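Long-range contacts in endo-polygalacturonase (Pectobacterium carotovorum subsp. carotovorum, PDB 1BHE), which hydrolyses the 1,4-alpha-D-galacturonosyl linkages of polygalacturonic acid, the plant cell-wall polymer, in the maceration and soft-rotting of plant tissue: residues A75-K80 / K126-K131; K80-A85 / D100-A105; V132-L137 / Q148-L153. All blocks are in the same frame, centred on the assembly; numbering follows the deposited sequence.

Contact 1 (A75-K80 / K126-K131); sequences AVNNAK and KLQDKK
Asn-77 and Gln-128 form the tight centre of this meeting of two loops, a worked example of polar groups joining chain that has no regular structure. Asn-77 is the centre of an inverse gamma turn, and its O receives Gln-128 N, 2.8 Å away, in a nearly straight bond. The side chain of Asn-77 folds back between its own N and carbonyl carbon (chi1 59°), which brings ND2 to Lys-126 O at 2.9 Å, with donor and acceptor lying close to each other's planes. The same residue is thus gripped through both backbone and amide. Leu-127 CD2 lies against the Asn-77 carbonyl carbon, and Leu-127 CD1 makes the one apolar contact, with Ala-79 CB at 4.2 Å.

Toward solvent the fit slackens. Asn-78 ND2 reaches Gln-128 OE1 at 3.2 Å, a longer bond in which the two amides stand 74° apart and the donor is tilted from the carbonyl plane; Asn-78 OD1 instead accepts from Ser-81 N. Asp-129 OD2 accepts from the backbone N of Lys-80 at 2.8 Å, met nearly along its C-O axis, while the lysine side chain runs off outward.

The contact lies away from the active site, joining the loop after strand 72-75 to the one between strand 118-120 and helix 136-144, with Leu-127 also resting on Trp-134.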
loop_
_atom_site.group_PDB
_atom_site.type_symbol
_atom_site.label_atom_id
_atom_site.label_comp_id
_atom_site.label_asym_id
_atom_site.label_seq_id
_atom_site.Cartn_x
_atom_site.Cartn_y
_atom_site.Cartn_z
ATOM N N ALA A 75 15.387 5.181 7.850
ATOM C CA ALA A 75 14.730 6.288 8.537
ATOM C C ALA A 75 15.197 6.384 9.986
ATOM O O ALA A 75 15.172 5.381 10.712
ATOM C CB ALA A 75 13.213 6.122 8.467
ATOM N N VAL A 76 15.632 7.571 10.402
ATOM C CA VAL A 76 16.110 7.721 11.777
ATOM C C VAL A 76 15.002 7.378 12.757
ATOM O O VAL A 76 13.822 7.658 12.523
ATOM C CB VAL A 76 16.681 9.119 12.064
ATOM C CG1 VAL A 76 17.913 9.355 11.197
ATOM C CG2 VAL A 76 15.658 10.220 11.824
ATOM N N ASN A 77 15.373 6.736 13.858
ATOM C CA ASN A 77 14.437 6.343 14.903
ATOM C C ASN A 77 14.269 7.492 15.899
ATOM O O ASN A 77 14.642 7.424 17.068
ATOM C CB ASN A 77 14.896 5.064 15.602
ATOM C CG ASN A 77 16.253 5.143 16.261
ATOM O OD1 ASN A 77 17.168 5.803 15.767
ATOM N ND2 ASN A 77 16.418 4.483 17.405
ATOM N N ASN A 78 13.672 8.579 15.430
ATOM C CA ASN A 78 13.465 9.795 16.195
ATOM C C ASN A 78 12.148 10.442 15.790
ATOM O O ASN A 78 11.962 10.785 14.624
ATOM C CB ASN A 78 14.631 10.768 15.946
ATOM C CG ASN A 78 14.563 11.932 16.921
ATOM O OD1 ASN A 78 13.799 12.870 16.708
ATOM N ND2 ASN A 78 15.302 11.829 18.020
ATOM N N ALA A 79 11.238 10.620 16.738
ATOM C CA ALA A 79 9.920 11.165 16.433
ATOM C C ALA A 79 9.947 12.636 16.068
ATOM O O ALA A 79 9.286 13.049 15.112
ATOM C CB ALA A 79 8.977 10.895 17.597
ATOM N N LYS A 80 10.749 13.442 16.761
ATOM C CA LYS A 80 10.869 14.862 16.453
ATOM C C LYS A 80 11.399 15.110 15.049
ATOM O O LYS A 80 10.992 16.071 14.388
ATOM C CB LYS A 80 11.748 15.583 17.482
ATOM C CG LYS A 80 11.863 17.078 17.234
ATOM C CD LYS A 80 12.646 17.784 18.334
ATOM C CE LYS A 80 12.658 19.289 18.081
ATOM N NZ LYS A 80 14.011 19.860 18.339
ATOM N N LYS A 126 13.073 0.909 19.158
ATOM C CA LYS A 126 12.779 1.920 20.172
ATOM C C LYS A 126 13.250 3.285 19.673
ATOM O O LYS A 126 14.384 3.422 19.217
ATOM C CB LYS A 126 13.452 1.605 21.512
ATOM C CG LYS A 126 13.230 2.682 22.568
ATOM C CD LYS A 126 14.046 2.406 23.822
ATOM C CE LYS A 126 13.842 3.506 24.851
ATOM N NZ LYS A 126 14.198 4.848 24.297
ATOM N N LEU A 127 12.379 4.280 19.753
ATOM C CA LEU A 127 12.762 5.629 19.332
ATOM C C LEU A 127 13.763 6.215 20.319
ATOM O O LEU A 127 13.762 5.854 21.499
ATOM C CB LEU A 127 11.504 6.497 19.235
ATOM C CG LEU A 127 10.406 5.963 18.304
ATOM C CD1 LEU A 127 9.135 6.788 18.430
ATOM C CD2 LEU A 127 10.909 5.946 16.866
ATOM N N GLN A 128 14.608 7.137 19.872
ATOM C CA GLN A 128 15.583 7.805 20.727
ATOM C C GLN A 128 14.878 8.758 21.698
ATOM O O GLN A 128 15.274 9.086 22.806
ATOM C CB GLN A 128 16.552 8.640 19.885
ATOM C CG GLN A 128 17.345 7.862 18.847
ATOM C CD GLN A 128 18.088 8.760 17.874
ATOM O OE1 GLN A 128 17.887 9.976 17.835
ATOM N NE2 GLN A 128 18.963 8.172 17.069
ATOM N N ASP A 129 13.778 9.274 21.216
ATOM C CA ASP A 129 12.838 10.226 21.686
ATOM C C ASP A 129 11.715 9.772 22.595
ATOM O O ASP A 129 11.029 10.601 23.209
ATOM C CB ASP A 129 12.129 10.687 20.361
ATOM C CG ASP A 129 12.225 12.192 20.243
ATOM O OD1 ASP A 129 12.850 12.791 21.152
ATOM O OD2 ASP A 129 11.672 12.742 19.277
ATOM N N LYS A 130 11.355 8.492 22.542
ATOM C CA LYS A 130 10.228 7.974 23.313
ATOM C C LYS A 130 10.612 6.657 23.980
ATOM O O LYS A 130 11.646 6.078 23.665
ATOM C CB LYS A 130 8.997 7.745 22.436
ATOM C CG LYS A 130 8.482 8.878 21.582
ATOM C CD LYS A 130 7.853 9.988 22.412
ATOM C CE LYS A 130 7.362 11.124 21.532
ATOM N NZ LYS A 130 6.957 12.319 22.324
ATOM N N LYS A 131 9.753 6.151 24.864
ATOM C CA LYS A 131 10.011 4.877 25.533
ATOM C C LYS A 131 9.742 3.686 24.621
ATOM O O LYS A 131 10.174 2.564 24.894
ATOM C CB LYS A 131 9.123 4.756 26.782
ATOM C CG LYS A 131 9.732 5.367 28.034
ATOM C CD LYS A 131 9.017 4.868 29.284
ATOM C CE LYS A 131 9.486 3.466 29.646
ATOM N NZ LYS A 131 8.942 3.023 30.960
#

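Contact 2 (K80-A85 / D100-A105); sequences KSFENA and DAFITA
In the right-handed parallel beta-helix of family 28 glycosyl hydrolases, loops of very different length connect the strands of successive coils, and this contact closes one of the longer ones, the excursion between strands 72-75 and 103-106: 80-85 on the way out meets Asp-100 to Phe-102 on the way back, just before the second strand. One backbone bond ties the two arms, from Asp-100 N to Phe-82 O at 2.7 Å, with an N-H...O angle of 165°.

Beside this bond packs the Phe-82 ring. With CG anti to the carbonyl carbon (chi1 -71°), the ring swings toward the strand end and presents its edge: CD2 lies 3.6 Å from Asp-100 O, and CE2 comes to 3.9 Å from Phe-102 CA, which sits in the ring plane. Asp-100 O, at this ring edge, is buried without a hydrogen-bonding partner in the model. The two aromatic side chains approach obliquely, Phe-82 CE2 standing 4.1 Å from Phe-102 CD1. Phe-82 also rests on Pro-56 and Ala-75, and Phe-102 on Leu-73 and Ile-119, which places both rings against neighbouring strands.

At the outer side, Asn-84 and Asp-100 meet with their flat groups 64° apart. Asn-84 ND2 bonds Lys-97 O; Asn-84 CB and ND2 both lie 3.5 Å from Asp-100 OD1.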
loop_
_atom_site.group_PDB
_atom_site.type_symbol
_atom_site.label_atom_id
_atom_site.label_comp_id
_atom_site.label_asym_id
_atom_site.label_seq_id
_atom_site.Cartn_x
_atom_site.Cartn_y
_atom_site.Cartn_z
ATOM N N LYS A 80 10.749 13.442 16.761
ATOM C CA LYS A 80 10.869 14.862 16.453
ATOM C C LYS A 80 11.399 15.110 15.049
ATOM O O LYS A 80 10.992 16.071 14.388
ATOM C CB LYS A 80 11.748 15.583 17.482
ATOM C CG LYS A 80 11.863 17.078 17.234
ATOM C CD LYS A 80 12.646 17.784 18.334
ATOM C CE LYS A 80 12.658 19.289 18.081
ATOM N NZ LYS A 80 14.011 19.860 18.339
ATOM N N SER A 81 12.237 14.226 14.519
ATOM C CA SER A 81 12.767 14.348 13.176
ATOM C C SER A 81 11.704 14.291 12.084
ATOM O O SER A 81 11.958 14.812 10.999
ATOM C CB SER A 81 13.822 13.264 12.914
ATOM O OG SER A 81 15.031 13.597 13.577
ATOM N N PHE A 82 10.556 13.671 12.329
ATOM C CA PHE A 82 9.485 13.554 11.357
ATOM C C PHE A 82 8.278 14.429 11.666
ATOM O O PHE A 82 7.270 14.367 10.950
ATOM C CB PHE A 82 9.029 12.075 11.279
ATOM C CG PHE A 82 10.059 11.193 10.624
ATOM C CD1 PHE A 82 11.082 10.622 11.354
ATOM C CD2 PHE A 82 10.006 10.951 9.257
ATOM C CE1 PHE A 82 12.043 9.833 10.741
ATOM C CE2 PHE A 82 10.951 10.161 8.641
ATOM C CZ PHE A 82 11.977 9.598 9.379
ATOM N N GLU A 83 8.319 15.229 12.732
ATOM C CA GLU A 83 7.145 16.030 13.086
ATOM C C GLU A 83 6.891 17.154 12.087
ATOM O O GLU A 83 7.821 17.678 11.474
ATOM C CB GLU A 83 7.278 16.623 14.494
ATOM C CG GLU A 83 8.171 17.850 14.579
ATOM C CD GLU A 83 8.349 18.387 15.985
ATOM O OE1 GLU A 83 8.014 17.672 16.950
ATOM O OE2 GLU A 83 8.838 19.524 16.133
ATOM N N ASN A 84 5.620 17.546 11.967
ATOM C CA ASN A 84 5.273 18.674 11.103
ATOM C C ASN A 84 4.732 19.801 11.988
ATOM O O ASN A 84 4.326 20.858 11.519
ATOM C CB ASN A 84 4.321 18.318 9.975
ATOM C CG ASN A 84 3.107 17.511 10.361
ATOM O OD1 ASN A 84 2.490 17.719 11.410
ATOM N ND2 ASN A 84 2.725 16.562 9.509
ATOM N N ALA A 85 4.776 19.573 13.297
ATOM C CA ALA A 85 4.376 20.565 14.290
ATOM C C ALA A 85 4.931 20.148 15.647
ATOM O O ALA A 85 5.263 18.981 15.850
ATOM C CB ALA A 85 2.869 20.735 14.324
ATOM N N ASP A 100 5.548 13.636 8.990
ATOM C CA ASP A 100 5.823 13.680 7.552
ATOM C C ASP A 100 6.239 12.260 7.149
ATOM O O ASP A 100 6.677 11.496 8.017
ATOM C CB ASP A 100 6.939 14.654 7.202
ATOM C CG ASP A 100 6.547 16.113 7.370
ATOM O OD1 ASP A 100 5.368 16.448 7.168
ATOM O OD2 ASP A 100 7.432 16.919 7.718
ATOM N N ALA A 101 6.168 11.927 5.864
ATOM C CA ALA A 101 6.608 10.606 5.423
ATOM C C ALA A 101 8.129 10.614 5.286
ATOM O O ALA A 101 8.738 11.688 5.344
ATOM C CB ALA A 101 5.965 10.227 4.096
ATOM N N PHE A 102 8.722 9.447 5.091
ATOM C CA PHE A 102 10.173 9.384 4.899
ATOM C C PHE A 102 10.553 10.005 3.563
ATOM O O PHE A 102 11.450 10.851 3.482
ATOM C CB PHE A 102 10.663 7.947 5.010
ATOM C CG PHE A 102 12.149 7.751 5.042
ATOM C CD1 PHE A 102 13.020 8.762 5.408
ATOM C CD2 PHE A 102 12.672 6.504 4.714
ATOM C CE1 PHE A 102 14.388 8.554 5.433
ATOM C CE2 PHE A 102 14.039 6.288 4.744
ATOM C CZ PHE A 102 14.889 7.315 5.099
ATOM N N ILE A 103 9.892 9.582 2.492
ATOM C CA ILE A 103 10.139 10.121 1.157
ATOM C C ILE A 103 8.814 10.657 0.601
ATOM O O ILE A 103 7.849 9.887 0.545
ATOM C CB ILE A 103 10.722 9.095 0.184
ATOM C CG1 ILE A 103 12.074 8.542 0.685
ATOM C CG2 ILE A 103 10.908 9.701 -1.207
ATOM C CD1 ILE A 103 12.456 7.277 -0.075
ATOM N N THR A 104 8.773 11.942 0.279
ATOM C CA THR A 104 7.537 12.538 -0.235
ATOM C C THR A 104 7.749 13.141 -1.620
ATOM O O THR A 104 8.706 13.871 -1.864
ATOM C CB THR A 104 7.017 13.640 0.711
ATOM O OG1 THR A 104 6.939 13.162 2.059
ATOM C CG2 THR A 104 5.619 14.090 0.292
ATOM N N ALA A 105 6.849 12.833 -2.551
ATOM C CA ALA A 105 6.895 13.334 -3.915
ATOM C C ALA A 105 5.588 14.091 -4.175
ATOM O O ALA A 105 4.526 13.469 -4.215
ATOM C CB ALA A 105 7.038 12.167 -4.889
#

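Contact 3 (V132-L137 / Q148-L153); sequences VSWWEL and QNTPRL
Trp-134 lies beneath Pro-151 in a CH-pi contact, at the place where a helix start packs against a loop of the parallel beta-helix. The two side chains cross at about a right angle. Pro-151 CD sits over the six-membered ring of Trp-134, 3.3 Å from its centroid and only 6° off the ring normal, placing the CD methylene over the face; CG follows over the same ring, 3.6 Å from Trp-134 CZ2. The torsions put the indole there: chi1 of -63° sets CG beside the backbone N, and chi2 of 117° turns the six-membered ring toward the loop.

Thr-150 approaches differently. Its methyl CG2 runs past Trp-134 in the opposite direction and meets CE3 at 3.6 Å, and it also lies near Leu-137 CD1. The hydroxyl is directed to other partners, accepting from Asn-174 ND2. Leu-137 meets Gln-148 only through methylenes, CB to CB at 4.1 Å.

The helix start itself, weakly bonded, is a capping box. Ser-133 OG accepts from Glu-136 N, and Glu-136 OE1 in return accepts from Ser-133 N at 2.8 Å, on the anti side of the carboxylate and tilted out of its plane. Trp-134 and Leu-137, in and just after this turn, point toward the loop.

Gln-148 gives the contact its one polar link. Its side chain lies about 7 Å from that of Asp-223, the predicted proton donor, and about 11 Å from that of His-251, an inferred active-site residue, so Gln-148 lies near the probable active site. A water bridges the segments, donating to Trp-134 O and accepting from Gln-148 NE2, each at 2.9 Å.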
loop_
_atom_site.group_PDB
_atom_site.type_symbol
_atom_site.label_atom_id
_atom_site.label_comp_id
_atom_site.label_asym_id
_atom_site.label_seq_id
_atom_site.Cartn_x
_atom_site.Cartn_y
_atom_site.Cartn_z
ATOM N N VAL A 132 8.967 3.902 23.562
ATOM C CA VAL A 132 8.516 2.830 22.689
ATOM C C VAL A 132 8.944 2.994 21.232
ATOM O O VAL A 132 9.448 4.031 20.816
ATOM C CB VAL A 132 6.971 2.768 22.695
ATOM C CG1 VAL A 132 6.424 2.223 24.004
ATOM C CG2 VAL A 132 6.388 4.143 22.393
ATOM N N SER A 133 8.669 1.950 20.454
ATOM C CA SER A 133 8.900 1.960 19.015
ATOM C C SER A 133 7.651 2.488 18.314
ATOM O O SER A 133 6.613 2.644 18.962
ATOM C CB SER A 133 9.147 0.537 18.510
ATOM O OG SER A 133 7.964 -0.242 18.613
ATOM N N TRP A 134 7.727 2.708 17.003
ATOM C CA TRP A 134 6.552 3.165 16.266
ATOM C C TRP A 134 5.415 2.144 16.345
ATOM O O TRP A 134 4.252 2.520 16.516
ATOM C CB TRP A 134 6.884 3.385 14.802
ATOM C CG TRP A 134 7.883 4.408 14.396
ATOM C CD1 TRP A 134 9.065 4.149 13.751
ATOM C CD2 TRP A 134 7.812 5.827 14.526
ATOM N NE1 TRP A 134 9.732 5.319 13.491
ATOM C CE2 TRP A 134 8.982 6.366 13.956
ATOM C CE3 TRP A 134 6.875 6.701 15.086
ATOM C CZ2 TRP A 134 9.247 7.734 13.925
ATOM C CZ3 TRP A 134 7.136 8.059 15.049
ATOM C CH2 TRP A 134 8.310 8.564 14.475
ATOM N N TRP A 135 5.721 0.853 16.191
ATOM C CA TRP A 135 4.647 -0.148 16.222
ATOM C C TRP A 135 4.012 -0.294 17.593
ATOM O O TRP A 135 2.814 -0.595 17.684
ATOM C CB TRP A 135 5.131 -1.489 15.688
ATOM C CG TRP A 135 5.515 -1.455 14.236
ATOM C CD1 TRP A 135 5.002 -0.664 13.244
ATOM C CD2 TRP A 135 6.481 -2.305 13.613
ATOM N NE1 TRP A 135 5.621 -0.952 12.051
ATOM C CE2 TRP A 135 6.537 -1.949 12.251
ATOM C CE3 TRP A 135 7.342 -3.305 14.092
ATOM C CZ2 TRP A 135 7.405 -2.575 11.356
ATOM C CZ3 TRP A 135 8.203 -3.920 13.202
ATOM C CH2 TRP A 135 8.230 -3.551 11.846
ATOM N N GLU A 136 4.749 -0.044 18.666
ATOM C CA GLU A 136 4.203 -0.125 20.020
ATOM C C GLU A 136 3.119 0.904 20.294
ATOM O O GLU A 136 2.307 0.714 21.202
ATOM C CB GLU A 136 5.337 0.001 21.047
ATOM C CG GLU A 136 6.028 -1.335 21.266
ATOM C CD GLU A 136 7.314 -1.270 22.057
ATOM O OE1 GLU A 136 7.963 -0.210 22.121
ATOM O OE2 GLU A 136 7.688 -2.324 22.619
ATOM N N LEU A 137 3.034 1.985 19.521
ATOM C CA LEU A 137 1.984 2.980 19.658
ATOM C C LEU A 137 0.609 2.494 19.211
ATOM O O LEU A 137 -0.404 3.070 19.628
ATOM C CB LEU A 137 2.354 4.247 18.880
ATOM C CG LEU A 137 3.622 4.992 19.300
ATOM C CD1 LEU A 137 4.116 5.887 18.170
ATOM C CD2 LEU A 137 3.389 5.824 20.554
ATOM N N GLN A 148 -2.669 6.938 16.113
ATOM C CA GLN A 148 -1.229 7.070 16.312
ATOM C C GLN A 148 -0.668 7.970 15.209
ATOM O O GLN A 148 -1.214 8.039 14.106
ATOM C CB GLN A 148 -0.505 5.731 16.320
ATOM C CG GLN A 148 -0.419 5.015 14.982
ATOM C CD GLN A 148 -1.468 3.929 14.854
ATOM O OE1 GLN A 148 -2.653 4.212 15.052
ATOM N NE2 GLN A 148 -1.058 2.711 14.528
ATOM N N ASN A 149 0.399 8.678 15.537
ATOM C CA ASN A 149 1.073 9.543 14.574
ATOM C C ASN A 149 2.414 8.889 14.277
ATOM O O ASN A 149 3.317 8.913 15.114
ATOM C CB ASN A 149 1.244 10.968 15.085
ATOM C CG ASN A 149 -0.099 11.638 15.326
ATOM O OD1 ASN A 149 -0.615 12.323 14.445
ATOM N ND2 ASN A 149 -0.646 11.407 16.520
ATOM N N THR A 150 2.543 8.240 13.124
ATOM C CA THR A 150 3.767 7.562 12.718
ATOM C C THR A 150 4.001 7.827 11.222
ATOM O O THR A 150 3.044 7.936 10.459
ATOM C CB THR A 150 3.721 6.038 12.911
ATOM O OG1 THR A 150 2.647 5.506 12.112
ATOM C CG2 THR A 150 3.511 5.573 14.348
ATOM N N PRO A 151 5.249 7.901 10.786
ATOM C CA PRO A 151 5.582 8.167 9.402
ATOM C C PRO A 151 5.331 7.050 8.403
ATOM O O PRO A 151 5.681 5.884 8.607
ATOM C CB PRO A 151 7.076 8.482 9.425
ATOM C CG PRO A 151 7.587 8.210 10.781
ATOM C CD PRO A 151 6.447 7.784 11.652
ATOM N N ARG A 152 4.734 7.397 7.263
ATOM C CA ARG A 152 4.653 6.511 6.108
ATOM C C ARG A 152 6.011 6.464 5.412
ATOM O O ARG A 152 6.769 7.437 5.535
ATOM C CB ARG A 152 3.605 7.011 5.106
ATOM C CG ARG A 152 2.183 6.827 5.638
ATOM C CD ARG A 152 1.171 7.492 4.710
ATOM N NE ARG A 152 -0.202 7.182 5.122
ATOM C CZ ARG A 152 -1.279 7.799 4.647
ATOM N NH1 ARG A 152 -1.169 8.763 3.743
ATOM N NH2 ARG A 152 -2.478 7.443 5.096
ATOM N N LEU A 153 6.333 5.379 4.716
ATOM C CA LEU A 153 7.624 5.296 4.042
ATOM C C LEU A 153 7.668 6.168 2.788
ATOM O O LEU A 153 8.560 6.992 2.604
ATOM C CB LEU A 153 7.965 3.876 3.622
ATOM C CG LEU A 153 8.744 2.932 4.511
ATOM C CD1 LEU A 153 9.279 1.782 3.649
ATOM C CD2 LEU A 153 9.884 3.574 5.286
HETATM O O HOH W 1 1.741 2.038 15.141
#

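Overall arrangement
The three contacts show chemistry following burial. Contact 3 is the buried one, built on aromatic, proline and methyl packing with no direct hydrogen bond between its segments. Contact 1 lies farther out and depends on amides, a carboxylate and backbone groups. Contact 2 is intermediate, with one backbone bond beside a phenylalanine pair. Contacts 1 and 2 share Lys-80 and the loop after strand 72-75, contact 2 being nested within the loop that contact 1 closes. Contact 3 follows both in the chain but touches each: Trp-134 packs on Ala-79, while Arg-152 and Leu-153 probably accept backbone hydrogen bonds from Phe-102 and Ile-103.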